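Local coordinates for protein pentalenene synthase (Streptomyces chartreusis NRRL 3882, PDB 6Q4S) that probably converts farnesyl diphosphate, with magnesium ions, through a germacradienyl cation into a bicyclic sesquiterpene alcohol, 7-epi-alpha-eudesmol, at residues Y129-T137 with E191-A200; H238-R246 with A255-T263. All blocks are in the same frame, centred on the assembly; numbering follows the deposited sequence. Where two conformers were deposited one is given.

Contacts 1 and 2 lie on opposite sides of the centre of the chain, their centres 36 Å apart and their nearest atoms about 23 Å apart. In the all-helical terpene synthase fold they follow in series: contact 1 joins the turn between helices 118-131 and 136-161 to the end of helix 183-194 and the loop after it, and contact 2 then packs helix 240-248 against helix 252-284. They share no helix. Contact 1 lies far from the residues that probably bind metal and substrate, on the side of the fold that touches the second subunit, whereas contact 2 is beside the probable active-site end.

Contact 1 of 2, residues Y129-T137 with E191-A200; sequences YLSHGMSLT and ERSRGFEVPA
Met134 lays its thioether across the aliphatic part of Arg192, SD 3.7 Å from Arg192 CD, while its CE reaches on to Glu197 CG at 3.7 Å. Bends at chi2 and chi3 fold the chain so that SD and CE lie against Arg192 and Glu197. Arg192 has the length to run past it at a slant: with CG anti to the backbone N (chi1 168°) and a bend at chi2, it brings its guanidinium edge to the carbonyl of Tyr129, near the C-terminal end of helix 118-131. NE and NH2 both bond to Tyr129 O, at 3.1 and 2.9 Å; NE meets a lone pair in the carbonyl plane, whereas NH2 donates from above it. Beyond this grip NH1 forms a salt bridge to Asp65. Replacing Arg192 by a leucine would probably leave Tyr129 O without these two donors and Asp65 without its cationic mate.

Glu197 makes the second polar link. Its OE2 accepts an almost straight bond from Ser135 N (174°, 2.9 Å) and its OE1 lies 2.7 Å from Ser135 OG in another hydrogen bond, each oxygen using its syn lone pair. Serine suits the N-cap of helix 136-161, since OG also accepts from Trp138 N. A water bridges Glu197 OE2 to Gly133 O, in the type II turn from Ser131 to Met134, where Gly133 readily adopts positive phi. Guanidinium to carbonyl and carboxylate to helix start thus pair opposite polarities: the positive group probably complements the negative end of one helix dipole, the negative group the positive start of the next.

Contact 2 of 2, residues H238-R246 with A255-T263; sequences HNLIAVLRR and ATDEAYRMT
Helices 240-246 and 255-263 cross at 115°, their axes approaching to 8.6 Å. In this corner of the all-helical terpene synthase fold the pair packs with a knob into a hole: Leu244 sits among Ala255, Glu258, Ala259 and Met262. Its two methyls divide the work, CD1 on the backbone and CD2 on the side chains of Glu258 and Met262. CD1 nestles 3.3 Å from Ala259 N and 3.6 Å from Ala255 O, while CD2 meets Glu258 CG at 3.9 Å. The small side chains of Ala255 and Ala259 leave Leu244 CD1 able to come right up to the backbone.

One turn earlier, Leu240 presents CD2 to Ala259 CB at 3.7 Å and CD1 to the sulfur of Met262, which thereby touches both leucines. Ile241, described here in one of its two modelled conformers, works along the other flank, its branched chain crossing Thr256 at a slant. Its CG2 packs 3.8 Å from Thr256 OG1, a hydroxyl that apolar company can tolerate because it is hydrogen-bonded to Trp252 O of its own helix. Leu240 and Leu244 also touch Leu170 on helix 170-180, which joins a third helix to the packing. The side chain of Leu240 is about 7 Å from that of Arg177, a probable substrate-binding residue.

One residue beyond Leu244, Arg245 turns its guanidinium to Trp252 in a cation-pi contact, and its CB rests 3.9 Å from Ala255 CB.

Contact 1 of 2, residues Y129-T137 with E191-A200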
# COMPACT_ATOMS: atom_id res chain seq x y z
N TYR A 129 -12.54 7.96 -9.34
CA TYR A 129 -13.91 7.37 -9.21
C TYR A 129 -14.00 6.12 -8.38
O TYR A 129 -14.95 5.93 -7.62
CB TYR A 129 -14.46 7.06 -10.58
CG TYR A 129 -14.71 8.32 -11.41
CD1 TYR A 129 -15.57 9.31 -10.95
CD2 TYR A 129 -14.06 8.52 -12.63
CE1 TYR A 129 -15.80 10.46 -11.70
CE2 TYR A 129 -14.31 9.66 -13.39
CZ TYR A 129 -15.16 10.62 -12.90
OH TYR A 129 -15.40 11.75 -13.63
N LEU A 130 -13.03 5.22 -8.57
CA LEU A 130 -13.05 3.96 -7.84
C LEU A 130 -12.91 4.20 -6.35
O LEU A 130 -13.54 3.51 -5.53
CB LEU A 130 -11.92 3.10 -8.39
CG LEU A 130 -11.98 1.61 -8.41
CD1 LEU A 130 -13.14 1.13 -9.26
CD2 LEU A 130 -10.66 1.11 -8.98
N SER A 131 -12.08 5.18 -5.94
CA SER A 131 -11.93 5.47 -4.48
C SER A 131 -13.06 6.33 -3.86
O SER A 131 -13.17 6.46 -2.63
CB SER A 131 -10.60 6.20 -4.22
OG SER A 131 -10.51 7.45 -4.87
N HIS A 132 -13.87 6.88 -4.72
CA HIS A 132 -14.92 7.82 -4.29
C HIS A 132 -15.89 7.15 -3.29
O HIS A 132 -16.40 6.07 -3.54
CB HIS A 132 -15.68 8.42 -5.49
CG HIS A 132 -16.72 9.40 -5.07
ND1 HIS A 132 -16.40 10.67 -4.62
CD2 HIS A 132 -18.06 9.28 -4.94
CE1 HIS A 132 -17.50 11.29 -4.27
NE2 HIS A 132 -18.52 10.47 -4.44
N GLY A 133 -16.09 7.77 -2.13
CA GLY A 133 -17.02 7.26 -1.13
C GLY A 133 -16.49 6.11 -0.30
O GLY A 133 -17.19 5.60 0.53
N MET A 134 -15.23 5.72 -0.49
CA MET A 134 -14.71 4.57 0.20
C MET A 134 -13.85 5.04 1.36
O MET A 134 -13.14 6.00 1.24
CB MET A 134 -13.84 3.70 -0.80
CG MET A 134 -14.60 3.21 -2.03
SD MET A 134 -16.09 2.27 -1.63
CE MET A 134 -15.57 0.83 -0.72
N SER A 135 -13.84 4.29 2.44
CA SER A 135 -13.07 4.63 3.61
C SER A 135 -11.53 4.55 3.37
O SER A 135 -11.07 3.91 2.43
CB SER A 135 -13.43 3.68 4.75
OG SER A 135 -12.78 2.41 4.60
N LEU A 136 -10.78 5.19 4.23
CA LEU A 136 -9.34 5.09 4.23
C LEU A 136 -8.87 3.60 4.39
O LEU A 136 -7.92 3.16 3.75
CB LEU A 136 -8.72 5.99 5.33
CG LEU A 136 -7.17 6.00 5.31
CD1 LEU A 136 -6.66 6.61 4.00
CD2 LEU A 136 -6.68 6.79 6.51
N THR A 137 -9.61 2.83 5.19
CA THR A 137 -9.33 1.42 5.43
C THR A 137 -9.42 0.66 4.09
O THR A 137 -8.54 -0.14 3.79
CB THR A 137 -10.31 0.82 6.51
OG1 THR A 137 -10.05 1.40 7.78
CG2 THR A 137 -10.15 -0.70 6.66
N GLU A 191 -16.67 -4.31 -3.14
CA GLU A 191 -17.22 -3.46 -2.09
C GLU A 191 -17.52 -2.07 -2.74
O GLU A 191 -18.61 -1.53 -2.57
CB GLU A 191 -16.19 -3.31 -0.97
CG GLU A 191 -16.10 -4.49 -0.05
CD GLU A 191 -14.79 -4.56 0.71
OE1 GLU A 191 -14.69 -4.14 1.89
OE2 GLU A 191 -13.82 -5.03 0.09
N ARG A 192 -16.61 -1.54 -3.56
CA ARG A 192 -16.91 -0.30 -4.28
C ARG A 192 -18.11 -0.41 -5.22
O ARG A 192 -18.90 0.53 -5.27
CB ARG A 192 -15.68 0.22 -5.03
CG ARG A 192 -15.92 1.33 -6.05
CD ARG A 192 -16.44 2.55 -5.27
NE ARG A 192 -16.53 3.66 -6.18
CZ ARG A 192 -17.62 3.93 -6.90
NH1 ARG A 192 -18.65 3.14 -6.81
NH2 ARG A 192 -17.68 4.96 -7.72
N SER A 193 -18.20 -1.52 -5.95
CA SER A 193 -19.20 -1.72 -6.97
C SER A 193 -20.63 -1.82 -6.41
O SER A 193 -21.57 -1.37 -7.05
CB SER A 193 -18.89 -3.00 -7.73
OG SER A 193 -19.95 -3.29 -8.59
N ARG A 194 -20.75 -2.41 -5.24
CA ARG A 194 -22.01 -2.68 -4.62
C ARG A 194 -22.34 -1.76 -3.46
O ARG A 194 -23.48 -1.70 -3.05
CB ARG A 194 -22.02 -4.10 -4.17
CG ARG A 194 -23.42 -4.62 -3.84
CD ARG A 194 -23.34 -6.08 -3.45
NE ARG A 194 -24.67 -6.63 -3.24
CZ ARG A 194 -24.92 -7.89 -2.94
NH1 ARG A 194 -23.96 -8.81 -2.81
NH2 ARG A 194 -26.18 -8.23 -2.77
N GLY A 195 -21.36 -1.07 -2.89
CA GLY A 195 -21.61 0.02 -1.93
C GLY A 195 -21.69 -0.50 -0.53
O GLY A 195 -22.61 -0.16 0.18
N PHE A 196 -20.75 -1.33 -0.12
CA PHE A 196 -20.64 -1.70 1.24
C PHE A 196 -19.14 -1.85 1.54
O PHE A 196 -18.34 -1.80 0.63
CB PHE A 196 -21.39 -3.02 1.49
CG PHE A 196 -20.71 -4.25 0.88
CD1 PHE A 196 -20.80 -4.51 -0.47
CD2 PHE A 196 -19.93 -5.07 1.66
CE1 PHE A 196 -20.15 -5.60 -1.04
CE2 PHE A 196 -19.26 -6.17 1.08
CZ PHE A 196 -19.35 -6.40 -0.27
N GLU A 197 -18.80 -2.09 2.79
CA GLU A 197 -17.47 -2.46 3.21
C GLU A 197 -17.52 -3.60 4.18
O GLU A 197 -18.35 -3.61 5.09
CB GLU A 197 -16.72 -1.30 3.84
CG GLU A 197 -16.37 -0.26 2.77
CD GLU A 197 -15.47 0.89 3.25
OE1 GLU A 197 -14.74 0.65 4.29
OE2 GLU A 197 -15.53 1.99 2.53
N VAL A 198 -16.62 -4.55 3.99
CA VAL A 198 -16.58 -5.75 4.85
C VAL A 198 -15.98 -5.32 6.19
O VAL A 198 -14.99 -4.57 6.18
CB VAL A 198 -15.71 -6.88 4.24
CG1 VAL A 198 -15.55 -8.05 5.24
CG2 VAL A 198 -16.34 -7.43 2.99
N PRO A 199 -16.54 -5.80 7.34
CA PRO A 199 -15.96 -5.39 8.64
C PRO A 199 -14.51 -5.75 8.76
O PRO A 199 -14.14 -6.91 8.45
CB PRO A 199 -16.83 -6.12 9.68
CG PRO A 199 -18.16 -6.17 9.00
CD PRO A 199 -17.86 -6.43 7.53
N ALA A 200 -13.69 -4.78 9.20
CA ALA A 200 -12.22 -4.92 9.09
C ALA A 200 -11.71 -6.13 9.85
O ALA A 200 -10.78 -6.79 9.40
CB ALA A 200 -11.50 -3.64 9.52
O HOH W 1 -18.11 2.54 1.04

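Contact 2 of 2, residues H238-R246 with A255-T263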
# COMPACT_ATOMS: atom_id res chain seq x y z
N HIS A 238 5.57 -21.22 -18.88
CA HIS A 238 4.97 -20.46 -17.72
C HIS A 238 3.43 -20.68 -17.61
O HIS A 238 2.62 -19.78 -17.76
CB HIS A 238 5.29 -18.97 -17.87
CG HIS A 238 5.13 -18.19 -16.61
ND1 HIS A 238 6.02 -18.29 -15.55
CD2 HIS A 238 4.20 -17.27 -16.25
CE1 HIS A 238 5.63 -17.47 -14.59
NE2 HIS A 238 4.54 -16.83 -14.99
N ASN A 239 3.06 -21.91 -17.32
CA ASN A 239 1.67 -22.34 -17.36
C ASN A 239 1.58 -23.54 -16.47
O ASN A 239 2.46 -24.41 -16.53
CB ASN A 239 1.30 -22.64 -18.82
CG ASN A 239 -0.13 -23.06 -18.94
OD1 ASN A 239 -1.06 -22.25 -19.14
ND2 ASN A 239 -0.34 -24.32 -18.78
N LEU A 240 0.60 -23.61 -15.59
CA LEU A 240 0.48 -24.74 -14.67
C LEU A 240 0.67 -26.18 -15.31
O LEU A 240 1.31 -27.08 -14.69
CB LEU A 240 -0.86 -24.70 -13.99
CG LEU A 240 -1.20 -25.86 -13.05
CD1 LEU A 240 -0.21 -25.93 -11.91
CD2 LEU A 240 -2.61 -25.76 -12.50
N ILE A 241 0.04 -26.37 -16.46
CA ILE A 241 0.06 -27.64 -17.22
C ILE A 241 1.50 -28.02 -17.56
O ILE A 241 1.97 -29.09 -17.17
CB ILE A 241 -0.75 -27.53 -18.52
CG1 ILE A 241 -2.19 -27.12 -18.19
CG2 ILE A 241 -0.73 -28.85 -19.31
CD1 ILE A 241 -2.97 -28.20 -17.48
N ALA A 242 2.17 -27.11 -18.24
CA ALA A 242 3.61 -27.25 -18.61
C ALA A 242 4.50 -27.51 -17.39
O ALA A 242 5.41 -28.36 -17.41
CB ALA A 242 4.06 -26.01 -19.32
N VAL A 243 4.20 -26.85 -16.30
CA VAL A 243 5.01 -26.96 -15.12
C VAL A 243 4.87 -28.33 -14.53
O VAL A 243 5.86 -28.94 -14.02
CB VAL A 243 4.61 -25.85 -14.11
CG1 VAL A 243 5.19 -26.09 -12.73
CG2 VAL A 243 5.07 -24.50 -14.67
N LEU A 244 3.61 -28.80 -14.50
CA LEU A 244 3.34 -30.12 -13.93
C LEU A 244 4.04 -31.24 -14.75
O LEU A 244 4.47 -32.26 -14.16
CB LEU A 244 1.86 -30.42 -13.83
CG LEU A 244 1.09 -29.80 -12.69
CD1 LEU A 244 -0.40 -29.77 -12.98
CD2 LEU A 244 1.32 -30.53 -11.40
N ARG A 245 4.06 -31.06 -16.05
CA ARG A 245 4.61 -32.02 -16.94
C ARG A 245 6.13 -32.08 -16.74
O ARG A 245 6.67 -33.16 -16.67
CB ARG A 245 4.30 -31.68 -18.40
CG ARG A 245 5.08 -32.57 -19.38
CD ARG A 245 4.41 -32.54 -20.71
NE ARG A 245 5.15 -33.19 -21.79
CZ ARG A 245 6.21 -32.67 -22.41
NH1 ARG A 245 6.74 -31.49 -22.06
NH2 ARG A 245 6.77 -33.35 -23.40
N ARG A 246 6.80 -30.92 -16.69
CA ARG A 246 8.24 -30.84 -16.35
C ARG A 246 8.50 -31.48 -15.04
O ARG A 246 9.27 -32.39 -14.97
CB ARG A 246 8.75 -29.41 -16.29
CG ARG A 246 9.16 -28.86 -17.65
CD ARG A 246 10.00 -27.59 -17.53
NE ARG A 246 9.58 -26.70 -16.43
CZ ARG A 246 8.66 -25.71 -16.49
NH1 ARG A 246 7.99 -25.41 -17.63
NH2 ARG A 246 8.42 -25.00 -15.39
N ALA A 255 -0.86 -34.40 -17.17
CA ALA A 255 -0.53 -33.06 -16.63
C ALA A 255 -1.84 -32.19 -16.58
O ALA A 255 -2.12 -31.54 -15.57
CB ALA A 255 0.53 -32.38 -17.48
N THR A 256 -2.63 -32.26 -17.65
CA THR A 256 -4.01 -31.71 -17.66
C THR A 256 -4.88 -32.28 -16.55
O THR A 256 -5.47 -31.52 -15.78
CB THR A 256 -4.60 -31.83 -19.07
OG1 THR A 256 -3.73 -31.13 -19.98
CG2 THR A 256 -6.01 -31.23 -19.15
N ASP A 257 -4.92 -33.59 -16.41
CA ASP A 257 -5.71 -34.22 -15.36
C ASP A 257 -5.28 -33.73 -14.00
O ASP A 257 -6.11 -33.51 -13.11
CB ASP A 257 -5.57 -35.78 -15.33
CG ASP A 257 -5.99 -36.50 -16.66
OD1 ASP A 257 -6.76 -35.92 -17.46
OD2 ASP A 257 -5.53 -37.67 -16.88
N GLU A 258 -3.97 -33.65 -13.79
CA GLU A 258 -3.49 -33.19 -12.52
C GLU A 258 -3.81 -31.66 -12.24
O GLU A 258 -4.16 -31.34 -11.14
CB GLU A 258 -1.98 -33.47 -12.35
CG GLU A 258 -1.38 -33.27 -10.94
CD GLU A 258 -2.10 -33.96 -9.79
OE1 GLU A 258 -2.96 -34.88 -9.99
OE2 GLU A 258 -1.79 -33.59 -8.64
N ALA A 259 -3.58 -30.79 -13.20
CA ALA A 259 -4.03 -29.38 -13.11
C ALA A 259 -5.51 -29.27 -12.69
O ALA A 259 -5.87 -28.52 -11.78
CB ALA A 259 -3.78 -28.69 -14.44
N TYR A 260 -6.34 -30.12 -13.30
CA TYR A 260 -7.76 -30.21 -12.96
C TYR A 260 -7.94 -30.65 -11.56
O TYR A 260 -8.68 -30.00 -10.81
CB TYR A 260 -8.44 -31.14 -13.97
CG TYR A 260 -9.88 -31.49 -13.82
CD1 TYR A 260 -10.87 -30.54 -14.07
CD2 TYR A 260 -10.27 -32.83 -13.59
CE1 TYR A 260 -12.23 -30.89 -14.01
CE2 TYR A 260 -11.62 -33.19 -13.55
CZ TYR A 260 -12.59 -32.21 -13.75
OH TYR A 260 -13.92 -32.55 -13.70
N ARG A 261 -7.24 -31.70 -11.13
CA ARG A 261 -7.35 -32.11 -9.72
C ARG A 261 -6.86 -31.03 -8.68
O ARG A 261 -7.40 -30.90 -7.60
CB ARG A 261 -6.64 -33.47 -9.48
CG ARG A 261 -7.04 -34.20 -8.19
CD ARG A 261 -5.98 -35.17 -7.63
NE ARG A 261 -4.72 -34.45 -7.37
CZ ARG A 261 -4.51 -33.60 -6.36
NH1 ARG A 261 -5.41 -33.36 -5.42
NH2 ARG A 261 -3.34 -32.98 -6.31
N MET A 262 -5.78 -30.34 -8.97
CA MET A 262 -5.29 -29.24 -8.09
C MET A 262 -6.35 -28.11 -7.89
O MET A 262 -6.54 -27.57 -6.77
CB MET A 262 -4.06 -28.63 -8.75
CG MET A 262 -2.82 -29.52 -8.69
SD MET A 262 -1.32 -28.65 -9.21
CE MET A 262 -1.02 -27.54 -7.82
N THR A 263 -7.01 -27.79 -8.99
CA THR A 263 -8.02 -26.76 -9.08
C THR A 263 -9.24 -27.11 -8.29
O THR A 263 -9.66 -26.32 -7.45
CB THR A 263 -8.38 -26.47 -10.51
OG1 THR A 263 -7.22 -26.12 -11.24
CG2 THR A 263 -9.36 -25.31 -10.61